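Local coordinates for putative gdp-fucose protein o-fucosyltransferase 1 (Caenorhabditis elegans, PDB 3ZY2) that is a putative protein O-fucosyltransferase of the GT-B clan that holds guanosine-5'-diphosphate in its pocket, at residues F46-F49 and T54-I57; S282-S287 and L319-R324; H308-E311 and Y316-L319; D326-N331 and H338-E343. All coordinates share one frame; numbering follows the deposited sequence.

Contact 1 comes first along the chain. It is a two-stranded hairpin, separate from the larger sheets. Contacts 2, 3 and 4 lie together in the later half, around the parallel sheet built from strands 307-308, 282-287, 213-218, 327-330 and 354-356. Contacts 2 and 3 have centres about 6 Å apart and share Leu319 and helix 315-324. Contact 4 is centred about 9 Å from contact 2, and Met322 and Val340 pack between them. Contact 1 is centred about 19 Å from contact 3, yet Glu48 OE2 and Tyr316 OH join them, probably by a hydrogen bond. That pair ties the hairpin to helix 315-324; the GDP pocket itself draws on both halves of the chain.

Contact 1: F46-F49 and T54-I57; sequences FIEF and TKMI
Glu48 and Ile57 cross at about a right angle on one face of a small antiparallel hairpin. The carboxylate end of Glu48 lies against the CD1 methyl of Ile57, with Glu48 CD 3.6 Å from Ile57 CD1. Lys55 runs beside Glu48 and points the same way. With CG anti to the backbone N (chi1 -174°) and every later torsion extended, its amine is carried out past the Glu48 carboxylate. The two charged ends stay 4.7 Å apart, Glu48 OE1 to Lys55 NZ. One water joins them: it donates to Glu48 OE1 (2.6 Å) and accepts from Lys55 NZ (2.8 Å). On the other face, Ile47 and Met56 lie side by side. Met56 is bent, which brings its CE within 4.0 Å of Ile47 CG1. Ile47 CG2 presses tightly on Thr54 CG2 at 3.5 Å. The same Ile47 methyl sits over one face of the Phe49 ring, toward its rim.

The backbones are joined through two hydrogen-bonded pairs, Phe46 with Ile57 and Glu48 with Lys55. Ile47 and Met56 form the non-hydrogen-bonded pair between them. The Glu48 N to Lys55 O bond is nearly straight (171°). The Phe46 N to Ile57 O bond is more bent (137°).

Glu48 has further partners: OE1 binds His51, and OE2 binds Tyr316 OH of helix 315-324. Thr54 OG1 is hydrogen-bonded to Asn120. Helix 122-128 packs on Ile47 and Met56 through Tyr125, while helices 20-37 and 59-62 pack on Phe46, whose ring meets Phe20 edge-to-face.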
loop_
_atom_site.group_PDB
_atom_site.type_symbol
_atom_site.label_atom_id
_atom_site.label_comp_id
_atom_site.label_asym_id
_atom_site.label_seq_id
_atom_site.Cartn_x
_atom_site.Cartn_y
_atom_site.Cartn_z
ATOM N N PHE A 46 19.263 4.698 9.062
ATOM C CA PHE A 46 18.395 3.872 9.911
ATOM C C PHE A 46 17.680 4.717 10.939
ATOM O O PHE A 46 18.003 5.878 11.103
ATOM C CB PHE A 46 19.205 2.736 10.553
ATOM C CG PHE A 46 19.717 1.754 9.536
ATOM C CD1 PHE A 46 18.832 0.814 9.000
ATOM C CD2 PHE A 46 21.050 1.781 9.101
ATOM C CE1 PHE A 46 19.262 -0.127 8.029
ATOM C CE2 PHE A 46 21.483 0.830 8.110
ATOM C CZ PHE A 46 20.582 -0.108 7.601
ATOM N N ILE A 47 16.688 4.141 11.594
ATOM C CA ILE A 47 15.791 4.923 12.416
ATOM C C ILE A 47 15.690 4.320 13.801
ATOM O O ILE A 47 15.466 3.123 13.949
ATOM C CB ILE A 47 14.400 5.008 11.751
ATOM C CG1 ILE A 47 14.507 5.639 10.349
ATOM C CG2 ILE A 47 13.469 5.870 12.607
ATOM C CD1 ILE A 47 13.203 5.713 9.569
ATOM N N GLU A 48 15.846 5.175 14.820
ATOM C CA GLU A 48 15.690 4.803 16.233
ATOM C C GLU A 48 14.506 5.531 16.813
ATOM O O GLU A 48 14.344 6.723 16.580
ATOM C CB GLU A 48 16.948 5.169 17.018
ATOM C CG GLU A 48 18.109 4.220 16.773
ATOM C CD GLU A 48 19.332 4.587 17.573
ATOM O OE1 GLU A 48 19.305 5.543 18.386
ATOM O OE2 GLU A 48 20.360 3.937 17.395
ATOM N N PHE A 49 13.701 4.829 17.594
ATOM C CA PHE A 49 12.524 5.428 18.198
ATOM C C PHE A 49 12.593 5.606 19.709
ATOM O O PHE A 49 11.711 6.269 20.281
ATOM C CB PHE A 49 11.278 4.611 17.857
ATOM C CG PHE A 49 10.958 4.568 16.399
ATOM C CD1 PHE A 49 10.391 5.651 15.751
ATOM C CD2 PHE A 49 11.225 3.416 15.667
ATOM C CE1 PHE A 49 10.089 5.592 14.393
ATOM C CE2 PHE A 49 10.927 3.338 14.302
ATOM C CZ PHE A 49 10.356 4.425 13.665
ATOM N N THR A 54 12.151 10.855 17.031
ATOM C CA THR A 54 12.708 9.884 16.083
ATOM C C THR A 54 14.129 10.357 15.725
ATOM O O THR A 54 14.369 11.561 15.548
ATOM C CB THR A 54 11.771 9.821 14.870
ATOM O OG1 THR A 54 10.496 9.333 15.309
ATOM C CG2 THR A 54 12.286 8.913 13.769
ATOM N N LYS A 55 15.066 9.417 15.643
ATOM C CA LYS A 55 16.453 9.765 15.404
ATOM C C LYS A 55 16.978 8.989 14.203
ATOM O O LYS A 55 16.776 7.780 14.125
ATOM C CB LYS A 55 17.288 9.437 16.642
ATOM C CG LYS A 55 18.731 9.893 16.542
ATOM C CD LYS A 55 19.523 9.445 17.746
ATOM C CE LYS A 55 20.958 9.939 17.649
ATOM N NZ LYS A 55 21.788 9.510 18.806
ATOM N N MET A 56 17.660 9.690 13.296
ATOM C CA MET A 56 18.251 9.065 12.098
ATOM C C MET A 56 19.691 8.757 12.296
ATOM O O MET A 56 20.457 9.643 12.708
ATOM C CB MET A 56 18.283 10.040 10.942
ATOM C CG MET A 56 17.136 10.853 10.706
ATOM S SD MET A 56 16.241 9.616 9.870
ATOM C CE MET A 56 14.966 9.586 11.026
ATOM N N ILE A 57 20.083 7.539 11.900
ATOM C CA ILE A 57 21.437 7.059 12.114
ATOM C C ILE A 57 22.099 6.804 10.757
ATOM O O ILE A 57 21.570 6.064 9.958
ATOM C CB ILE A 57 21.404 5.729 12.933
ATOM C CG1 ILE A 57 20.499 5.818 14.188
ATOM C CG2 ILE A 57 22.827 5.245 13.226
ATOM C CD1 ILE A 57 20.869 6.876 15.252
HETATM O O HOH W 1 21.271 6.871 19.556
#

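Contact 2: S282-S287 and L319-R324. With GDP (guanosine-5'-diphosphate), chain C.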
loop_
_atom_site.group_PDB
_atom_site.type_symbol
_atom_site.label_atom_id
_atom_site.label_comp_id
_atom_site.label_asym_id
_atom_site.label_seq_id
_atom_site.Cartn_x
_atom_site.Cartn_y
_atom_site.Cartn_z
ATOM N N SER A 282 31.040 -19.235 29.591
ATOM C CA SER A 282 30.274 -18.051 29.917
ATOM C C SER A 282 29.047 -17.972 29.021
ATOM O O SER A 282 28.946 -18.689 28.003
ATOM C CB SER A 282 31.133 -16.784 29.740
ATOM O OG SER A 282 31.405 -16.528 28.372
ATOM N N VAL A 283 28.124 -17.086 29.411
ATOM C CA VAL A 283 26.911 -16.804 28.651
ATOM C C VAL A 283 26.778 -15.289 28.480
ATOM O O VAL A 283 27.063 -14.516 29.405
ATOM C CB VAL A 283 25.643 -17.399 29.353
ATOM C CG1 VAL A 283 24.352 -16.881 28.687
ATOM C CG2 VAL A 283 25.707 -18.932 29.347
ATOM N N PHE A 284 26.404 -14.885 27.274
ATOM C CA PHE A 284 26.068 -13.498 26.993
ATOM C C PHE A 284 24.572 -13.387 26.769
ATOM O O PHE A 284 23.984 -14.184 26.029
ATOM C CB PHE A 284 26.803 -13.010 25.746
ATOM C CG PHE A 284 26.405 -11.624 25.330
ATOM C CD1 PHE A 284 26.797 -10.503 26.088
ATOM C CD2 PHE A 284 25.619 -11.435 24.196
ATOM C CE1 PHE A 284 26.452 -9.210 25.697
ATOM C CE2 PHE A 284 25.260 -10.134 23.796
ATOM C CZ PHE A 284 25.669 -9.023 24.575
ATOM N N VAL A 285 23.965 -12.366 27.368
ATOM C CA VAL A 285 22.533 -12.122 27.170
ATOM C C VAL A 285 22.293 -10.735 26.571
ATOM O O VAL A 285 22.726 -9.710 27.140
ATOM C CB VAL A 285 21.763 -12.166 28.512
ATOM C CG1 VAL A 285 20.257 -11.881 28.287
ATOM C CG2 VAL A 285 21.970 -13.495 29.250
ATOM N N ALA A 286 21.572 -10.723 25.451
ATOM C CA ALA A 286 21.039 -9.481 24.863
ATOM C C ALA A 286 19.532 -9.515 25.080
ATOM O O ALA A 286 18.891 -10.519 24.823
ATOM C CB ALA A 286 21.350 -9.408 23.358
ATOM N N SER A 287 18.976 -8.424 25.601
ATOM C CA SER A 287 17.538 -8.347 25.823
ATOM C C SER A 287 17.036 -6.923 25.606
ATOM O O SER A 287 17.775 -5.958 25.805
ATOM C CB SER A 287 17.175 -8.834 27.236
ATOM O OG SER A 287 15.748 -8.865 27.381
ATOM N N LEU A 319 24.153 -7.137 18.822
ATOM C CA LEU A 319 24.082 -7.946 17.601
ATOM C C LEU A 319 25.468 -8.462 17.184
ATOM O O LEU A 319 25.633 -9.637 16.785
ATOM C CB LEU A 319 23.470 -7.115 16.452
ATOM C CG LEU A 319 21.957 -6.858 16.601
ATOM C CD1 LEU A 319 21.566 -5.763 15.642
ATOM C CD2 LEU A 319 21.136 -8.119 16.311
ATOM N N ALA A 320 26.461 -7.573 17.231
ATOM C CA ALA A 320 27.812 -7.936 16.835
ATOM C C ALA A 320 28.374 -9.039 17.737
ATOM O O ALA A 320 28.973 -10.001 17.243
ATOM C CB ALA A 320 28.709 -6.696 16.853
ATOM N N ILE A 321 28.174 -8.903 19.048
ATOM C CA ILE A 321 28.641 -9.928 20.004
ATOM C C ILE A 321 27.984 -11.267 19.713
ATOM O O ILE A 321 28.635 -12.291 19.701
ATOM C CB ILE A 321 28.401 -9.492 21.467
ATOM C CG1 ILE A 321 29.323 -8.310 21.822
ATOM C CG2 ILE A 321 28.643 -10.664 22.459
ATOM C CD1 ILE A 321 28.901 -7.581 23.059
ATOM N N MET A 322 26.675 -11.256 19.473
ATOM C CA MET A 322 25.975 -12.510 19.192
ATOM C C MET A 322 26.475 -13.125 17.896
ATOM O O MET A 322 26.514 -14.354 17.777
ATOM C CB MET A 322 24.452 -12.280 19.171
ATOM C CG MET A 322 23.884 -11.851 20.545
ATOM S SD MET A 322 22.071 -11.847 20.669
ATOM C CE MET A 322 21.819 -10.269 19.867
ATOM N N GLY A 323 26.851 -12.298 16.916
ATOM C CA GLY A 323 27.382 -12.834 15.645
ATOM C C GLY A 323 28.731 -13.511 15.845
ATOM O O GLY A 323 29.104 -14.414 15.059
ATOM N N ARG A 324 29.451 -13.116 16.903
ATOM C CA ARG A 324 30.793 -13.659 17.213
ATOM C C ARG A 324 30.785 -14.845 18.167
ATOM O O ARG A 324 31.839 -15.464 18.392
ATOM C CB ARG A 324 31.676 -12.558 17.812
ATOM C CG ARG A 324 31.956 -11.457 16.792
ATOM C CD ARG A 324 32.785 -10.306 17.386
ATOM N NE ARG A 324 34.179 -10.693 17.478
ATOM C CZ ARG A 324 35.087 -10.545 16.507
ATOM N NH1 ARG A 324 34.777 -9.988 15.336
ATOM N NH2 ARG A 324 36.327 -10.967 16.714
HETATM P PB GDP C . 11.484 -7.585 16.289
HETATM O O1B GDP C . 12.304 -8.209 17.357
HETATM O O2B GDP C . 11.247 -8.064 14.821
HETATM O O3B GDP C . 10.595 -6.281 16.763
HETATM O O3A GDP C . 12.892 -6.625 16.057
HETATM P PA GDP C . 12.931 -4.995 15.519
HETATM O O1A GDP C . 14.657 -5.059 15.750
HETATM O O2A GDP C . 12.355 -4.589 14.392
HETATM O "O5'" GDP C . 12.016 -4.524 16.988
HETATM C "C5'" GDP C . 12.989 -4.796 17.793
HETATM C "C4'" GDP C . 13.461 -4.004 18.773
HETATM O "O4'" GDP C . 13.361 -3.878 20.134
HETATM C "C3'" GDP C . 14.798 -3.896 18.413
HETATM O "O3'" GDP C . 15.541 -2.766 17.323
HETATM C "C2'" GDP C . 15.890 -2.792 19.962
HETATM O "O2'" GDP C . 15.522 -1.513 19.694
HETATM C "C1'" GDP C . 14.940 -3.552 20.871
HETATM N N9 GDP C . 15.493 -4.692 21.085
HETATM C C8 GDP C . 14.866 -6.338 20.606
HETATM N N7 GDP C . 15.939 -6.801 21.164
HETATM C C5 GDP C . 16.926 -6.248 21.751
HETATM C C6 GDP C . 18.444 -6.409 22.582
HETATM O O6 GDP C . 18.681 -7.526 22.620
HETATM N N1 GDP C . 18.742 -5.404 22.826
HETATM C C2 GDP C . 18.491 -4.187 22.786
HETATM N N2 GDP C . 18.945 -3.359 23.106
HETATM N N3 GDP C . 17.207 -3.552 22.126
HETATM C C4 GDP C . 16.503 -4.717 21.644
#
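Phe284 and Ala286 face the helix from strand 282-287, whose axis passes 9.2 Å from that of 319-324 at 143°, so the two run roughly antiparallel. Phe284 and Ile321 cross at about a right angle. Ile321 sets its CG2 methyl over the centre of the Phe284 ring, 3.6 Å from the centroid and 14° off the ring normal. This is a CH-pi contact. The CD1 methyl of Ile321 reaches the far end of the same ring, 3.9 Å from Phe284 CZ. Phe284 CG is anti to the backbone N (chi1 175°), and the ring is carried toward the helix. Met322 comes from a different side: its CG meets the ring at the edge, in plane, 3.9 Å from Phe284 CE2. Beyond CG the Met322 chain bends at its last torsion, chi3. The bend lays SD and CE against Ala286, with Met322 CE 3.6 Å from Ala286 CB. The small methyl of Ala286 thus meets the thioether, and the contact is wholly apolar.

The end of the strand opens on the nucleotide. Ser287 N lies 3.1 Å from O6 of GDP, and both Ala286 and Ser287 belong to its pocket. Ser287 N is also hydrogen-bonded to Asp313 OD2.

Strand 282-287 runs between strands 213-218 and 307-308 in a parallel sheet. Ala201 and Phe204 of helix 195-208 also pack on Ile321. Helix 335-346 packs Val340 onto Met322, and Ala215 of strand 213-218 touches the same methionine.

Contact 3: H308-E311 and Y316-L319; sequences HRQE and YTSL
Gln310 reaches across from the loop to Thr317 and Ser318, two successive residues of helix 315-324. Its side chain starts with CG anti to the carbonyl carbon (chi1 -60°) and is extended beyond, which carries the terminal amide up to the helix. There it crosses Thr317 at about a right angle. Gln310 CD stands 3.9 Å from the CG2 methyl of Thr317. The same carbon, Gln310 CD, is 4.2 Å from Ser318 OG. The amide therefore spans a methyl on one residue and a hydroxyl on the next.

The next shell is within the loop itself. Arg309 turns back and grips the carbonyl of Gln310 side-on with two nitrogens. Arg309 NE donates to Gln310 O over 2.9 Å, and Arg309 NH2 donates to Gln310 O over 3.0 Å. The NH2 bond lies in the carbonyl plane, whereas NE stands well above it. Both bonds keep close to the guanidinium plane. Glu311 CG lies over one face of that guanidinium, 3.4 Å above it and offset toward its rim.

Further out, Phe284 of strand 282-287 and Phe204 of helix 195-208 pack on Gln310. Ser318 OG is hydrogen-bonded to Asp313 OD1, an atom that also binds GDP, and so Ser318 is a second-shell partner of the nucleotide. Near the start of the helix, Thr317 N is hydrogen-bonded to Asp314 OD2.

The segments belong to a strand-loop-helix passage at the edge of a parallel, Rossmann-like sheet. In GT-B folds the nucleotide lies by the C-terminal ends of such strands; consistent with this, the connection here supplies Asp313 and Met315 to the GDP pocket.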
loop_
_atom_site.group_PDB
_atom_site.type_symbol
_atom_site.label_atom_id
_atom_site.label_comp_id
_atom_site.label_asym_id
_atom_site.label_seq_id
_atom_site.Cartn_x
_atom_site.Cartn_y
_atom_site.Cartn_z
ATOM N N HIS A 308 26.406 -12.652 31.410
ATOM C CA HIS A 308 26.872 -11.274 31.391
ATOM C C HIS A 308 26.067 -10.491 30.367
ATOM O O HIS A 308 25.639 -11.029 29.342
ATOM C CB HIS A 308 28.355 -11.208 30.994
ATOM C CG HIS A 308 29.267 -12.009 31.862
ATOM N ND1 HIS A 308 29.441 -13.367 31.710
ATOM C CD2 HIS A 308 30.084 -11.635 32.873
ATOM C CE1 HIS A 308 30.319 -13.795 32.601
ATOM N NE2 HIS A 308 30.727 -12.763 33.311
ATOM N N ARG A 309 25.872 -9.200 30.654
ATOM C CA ARG A 309 25.178 -8.308 29.745
ATOM C C ARG A 309 25.957 -7.008 29.667
ATOM O O ARG A 309 26.789 -6.726 30.544
ATOM C CB ARG A 309 23.788 -7.995 30.288
ATOM C CG ARG A 309 23.813 -7.462 31.718
ATOM C CD ARG A 309 22.513 -6.738 32.046
ATOM N NE ARG A 309 22.340 -5.552 31.206
ATOM C CZ ARG A 309 21.398 -4.629 31.399
ATOM N NH1 ARG A 309 20.520 -4.759 32.390
ATOM N NH2 ARG A 309 21.335 -3.575 30.592
ATOM N N GLN A 310 25.687 -6.236 28.611
ATOM C CA GLN A 310 26.162 -4.848 28.525
ATOM C C GLN A 310 25.257 -3.924 29.339
ATOM O O GLN A 310 24.039 -4.107 29.355
ATOM C CB GLN A 310 26.138 -4.387 27.069
ATOM C CG GLN A 310 26.989 -5.177 26.114
ATOM C CD GLN A 310 27.055 -4.484 24.792
ATOM O OE1 GLN A 310 26.069 -4.442 24.056
ATOM N NE2 GLN A 310 28.202 -3.904 24.490
ATOM N N GLU A 311 25.852 -2.941 29.999
ATOM C CA GLU A 311 25.074 -1.933 30.742
ATOM C C GLU A 311 25.544 -0.542 30.347
ATOM O O GLU A 311 26.656 -0.164 30.717
ATOM C CB GLU A 311 25.220 -2.105 32.258
ATOM C CG GLU A 311 24.434 -3.272 32.849
ATOM C CD GLU A 311 24.739 -3.507 34.304
ATOM O OE1 GLU A 311 24.271 -2.701 35.139
ATOM O OE2 GLU A 311 25.447 -4.496 34.619
ATOM N N TYR A 316 23.381 -2.504 18.812
ATOM C CA TYR A 316 24.206 -2.885 17.662
ATOM C C TYR A 316 25.393 -3.708 18.116
ATOM O O TYR A 316 25.735 -4.725 17.484
ATOM C CB TYR A 316 24.638 -1.654 16.857
ATOM C CG TYR A 316 23.482 -0.731 16.572
ATOM C CD1 TYR A 316 22.489 -1.083 15.636
ATOM C CD2 TYR A 316 23.345 0.486 17.268
ATOM C CE1 TYR A 316 21.384 -0.236 15.387
ATOM C CE2 TYR A 316 22.243 1.335 17.011
ATOM C CZ TYR A 316 21.275 0.960 16.070
ATOM O OH TYR A 316 20.168 1.756 15.775
ATOM N N THR A 317 25.995 -3.288 19.215
ATOM C CA THR A 317 27.116 -4.026 19.785
ATOM C C THR A 317 26.607 -5.384 20.266
ATOM O O THR A 317 27.296 -6.391 20.079
ATOM C CB THR A 317 27.840 -3.254 20.892
ATOM O OG1 THR A 317 28.308 -2.002 20.348
ATOM C CG2 THR A 317 29.034 -4.045 21.409
ATOM N N SER A 318 25.378 -5.443 20.777
ATOM C CA SER A 318 24.793 -6.754 21.145
ATOM C C SER A 318 24.674 -7.658 19.931
ATOM O O SER A 318 25.018 -8.833 20.010
ATOM C CB SER A 318 23.433 -6.627 21.837
ATOM O OG SER A 318 23.600 -6.128 23.159
ATOM N N LEU A 319 24.153 -7.137 18.822
ATOM C CA LEU A 319 24.082 -7.946 17.601
ATOM C C LEU A 319 25.468 -8.462 17.184
ATOM O O LEU A 319 25.633 -9.637 16.785
ATOM C CB LEU A 319 23.470 -7.115 16.452
ATOM C CG LEU A 319 21.957 -6.858 16.601
ATOM C CD1 LEU A 319 21.566 -5.763 15.642
ATOM C CD2 LEU A 319 21.136 -8.119 16.311
#

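Contact 4: D326-N331 and H338-E343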
loop_
_atom_site.group_PDB
_atom_site.type_symbol
_atom_site.label_atom_id
_atom_site.label_comp_id
_atom_site.label_asym_id
_atom_site.label_seq_id
_atom_site.Cartn_x
_atom_site.Cartn_y
_atom_site.Cartn_z
ATOM N N ASP A 326 30.269 -18.483 20.126
ATOM C CA ASP A 326 30.499 -19.874 19.728
ATOM C C ASP A 326 29.194 -20.557 19.390
ATOM O O ASP A 326 29.164 -21.368 18.464
ATOM C CB ASP A 326 31.289 -20.593 20.812
ATOM C CG ASP A 326 32.654 -19.945 21.043
ATOM O OD1 ASP A 326 32.729 -18.924 21.786
ATOM O OD2 ASP A 326 33.663 -20.428 20.451
ATOM N N LEU A 327 28.127 -20.230 20.104
ATOM C CA LEU A 327 26.769 -20.713 19.801
ATOM C C LEU A 327 25.792 -19.582 20.099
ATOM O O LEU A 327 25.919 -18.927 21.127
ATOM C CB LEU A 327 26.396 -21.931 20.651
ATOM C CG LEU A 327 24.954 -22.436 20.446
ATOM C CD1 LEU A 327 24.779 -23.003 19.026
ATOM C CD2 LEU A 327 24.578 -23.476 21.488
ATOM N N PHE A 328 24.858 -19.338 19.186
ATOM C CA PHE A 328 23.794 -18.352 19.348
ATOM C C PHE A 328 22.480 -19.097 19.525
ATOM O O PHE A 328 22.190 -20.005 18.752
ATOM C CB PHE A 328 23.702 -17.482 18.100
ATOM C CG PHE A 328 22.450 -16.613 18.031
ATOM C CD1 PHE A 328 22.129 -15.709 19.047
ATOM C CD2 PHE A 328 21.616 -16.688 16.925
ATOM C CE1 PHE A 328 20.990 -14.919 18.934
ATOM C CE2 PHE A 328 20.468 -15.888 16.834
ATOM C CZ PHE A 328 20.166 -14.989 17.836
ATOM N N VAL A 329 21.726 -18.731 20.566
ATOM C CA VAL A 329 20.322 -19.199 20.714
ATOM C C VAL A 329 19.421 -17.981 20.601
ATOM O O VAL A 329 19.469 -17.083 21.451
ATOM C CB VAL A 329 20.048 -19.948 22.043
ATOM C CG1 VAL A 329 18.651 -20.617 21.999
ATOM C CG2 VAL A 329 21.114 -21.001 22.308
ATOM N N GLY A 330 18.618 -17.936 19.540
ATOM C CA GLY A 330 17.759 -16.782 19.303
ATOM C C GLY A 330 16.285 -17.031 19.486
ATOM O O GLY A 330 15.879 -18.132 19.896
ATOM N N ASN A 331 15.523 -15.994 19.157
ATOM C CA ASN A 331 14.074 -16.059 19.109
ATOM C C ASN A 331 13.675 -16.134 17.651
ATOM O O ASN A 331 13.960 -15.224 16.871
ATOM C CB ASN A 331 13.487 -14.818 19.763
ATOM C CG ASN A 331 12.001 -14.885 19.839
ATOM O OD1 ASN A 331 11.336 -14.943 18.805
ATOM N ND2 ASN A 331 11.458 -14.936 21.053
ATOM N N HIS A 338 16.948 -12.446 13.667
ATOM C CA HIS A 338 17.162 -12.903 12.271
ATOM C C HIS A 338 18.424 -12.263 11.693
ATOM O O HIS A 338 19.156 -12.902 10.935
ATOM C CB HIS A 338 15.921 -12.610 11.412
ATOM C CG HIS A 338 15.820 -13.386 10.121
ATOM N ND1 HIS A 338 16.690 -14.376 9.697
ATOM C CD2 HIS A 338 14.870 -13.290 9.161
ATOM C CE1 HIS A 338 16.275 -14.845 8.526
ATOM N NE2 HIS A 338 15.185 -14.192 8.177
ATOM N N ILE A 339 18.713 -11.025 12.100
ATOM C CA ILE A 339 19.985 -10.391 11.728
ATOM C C ILE A 339 21.156 -11.294 12.147
ATOM O O ILE A 339 22.059 -11.571 11.350
ATOM C CB ILE A 339 20.156 -9.014 12.421
ATOM C CG1 ILE A 339 19.193 -7.994 11.807
ATOM C CG2 ILE A 339 21.623 -8.556 12.226
ATOM C CD1 ILE A 339 19.128 -6.693 12.598
ATOM N N VAL A 340 21.122 -11.768 13.388
ATOM C CA VAL A 340 22.216 -12.590 13.908
ATOM C C VAL A 340 22.297 -13.910 13.136
ATOM O O VAL A 340 23.386 -14.333 12.751
ATOM C CB VAL A 340 22.055 -12.924 15.394
ATOM C CG1 VAL A 340 23.281 -13.698 15.886
ATOM C CG2 VAL A 340 21.883 -11.671 16.231
ATOM N N LYS A 341 21.155 -14.568 12.946
ATOM C CA LYS A 341 21.114 -15.846 12.222
ATOM C C LYS A 341 21.732 -15.701 10.831
ATOM O O LYS A 341 22.591 -16.516 10.452
ATOM C CB LYS A 341 19.659 -16.340 12.101
ATOM C CG LYS A 341 19.499 -17.643 11.321
ATOM C CD LYS A 341 20.330 -18.758 11.969
ATOM C CE LYS A 341 19.899 -20.164 11.541
ATOM N NZ LYS A 341 19.902 -20.371 10.051
ATOM N N ARG A 342 21.335 -14.670 10.083
ATOM C CA ARG A 342 21.886 -14.451 8.738
ATOM C C ARG A 342 23.382 -14.129 8.740
ATOM O O ARG A 342 24.126 -14.576 7.845
ATOM C CB ARG A 342 21.122 -13.333 8.019
ATOM C CG ARG A 342 19.671 -13.701 7.743
ATOM C CD ARG A 342 18.971 -12.654 6.871
ATOM N NE ARG A 342 19.044 -11.311 7.448
ATOM C CZ ARG A 342 17.995 -10.635 7.906
ATOM N NH1 ARG A 342 16.776 -11.166 7.886
ATOM N NH2 ARG A 342 18.173 -9.403 8.359
ATOM N N GLU A 343 23.816 -13.355 9.729
ATOM C CA GLU A 343 25.232 -13.029 9.824
ATOM C C GLU A 343 26.020 -14.308 10.087
ATOM O O GLU A 343 27.046 -14.586 9.436
ATOM C CB GLU A 343 25.481 -11.974 10.913
ATOM C CG GLU A 343 26.987 -11.655 11.015
ATOM C CD GLU A 343 27.311 -10.446 11.875
ATOM O OE1 GLU A 343 26.389 -9.659 12.133
ATOM O OE2 GLU A 343 28.498 -10.278 12.237
#
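Val340 and Phe328 carry this contact, in which the helix segment 338-343 lies over strand 327-330. The segment begins with His338, which sets out away from the strand, and its ring meets Trp185 edge-to-face. One turn on, the backbone bond from Arg342 N to His338 O (2.9 Å) keeps the helix regular. Ile339 also faces elsewhere, onto Phe20 and Val24 of helix 20-37.

Val340 comes next and points at the strand. Its CG1 is anti to the backbone N (chi1 -176°) and rests over the centre of the Phe328 ring. CG1 is 3.5 Å from the ring centroid and only 10° off the normal, a CH-pi contact. Val340 CB also lies close, 3.7 Å from Phe328 CE2. The opposite face of the ring is taken by the strand's own backbone: Gly330 N stands 3.7 Å above the ring plane. Gly330 has no side chain, and its main chain can lie flat under the phenyl group. Phe328 is thus held between helix and strand.

Strand 327-330, helix 335-346 and strand 354-356 form a beta-alpha-beta unit of the parallel sheet, and Val340 with Phe328 packs its helix onto its first strand.

Lys341 follows, with its backbone N 4.2 Å from Phe328 CE2. Its side chain leads away, and NZ makes a salt bridge to Asp345.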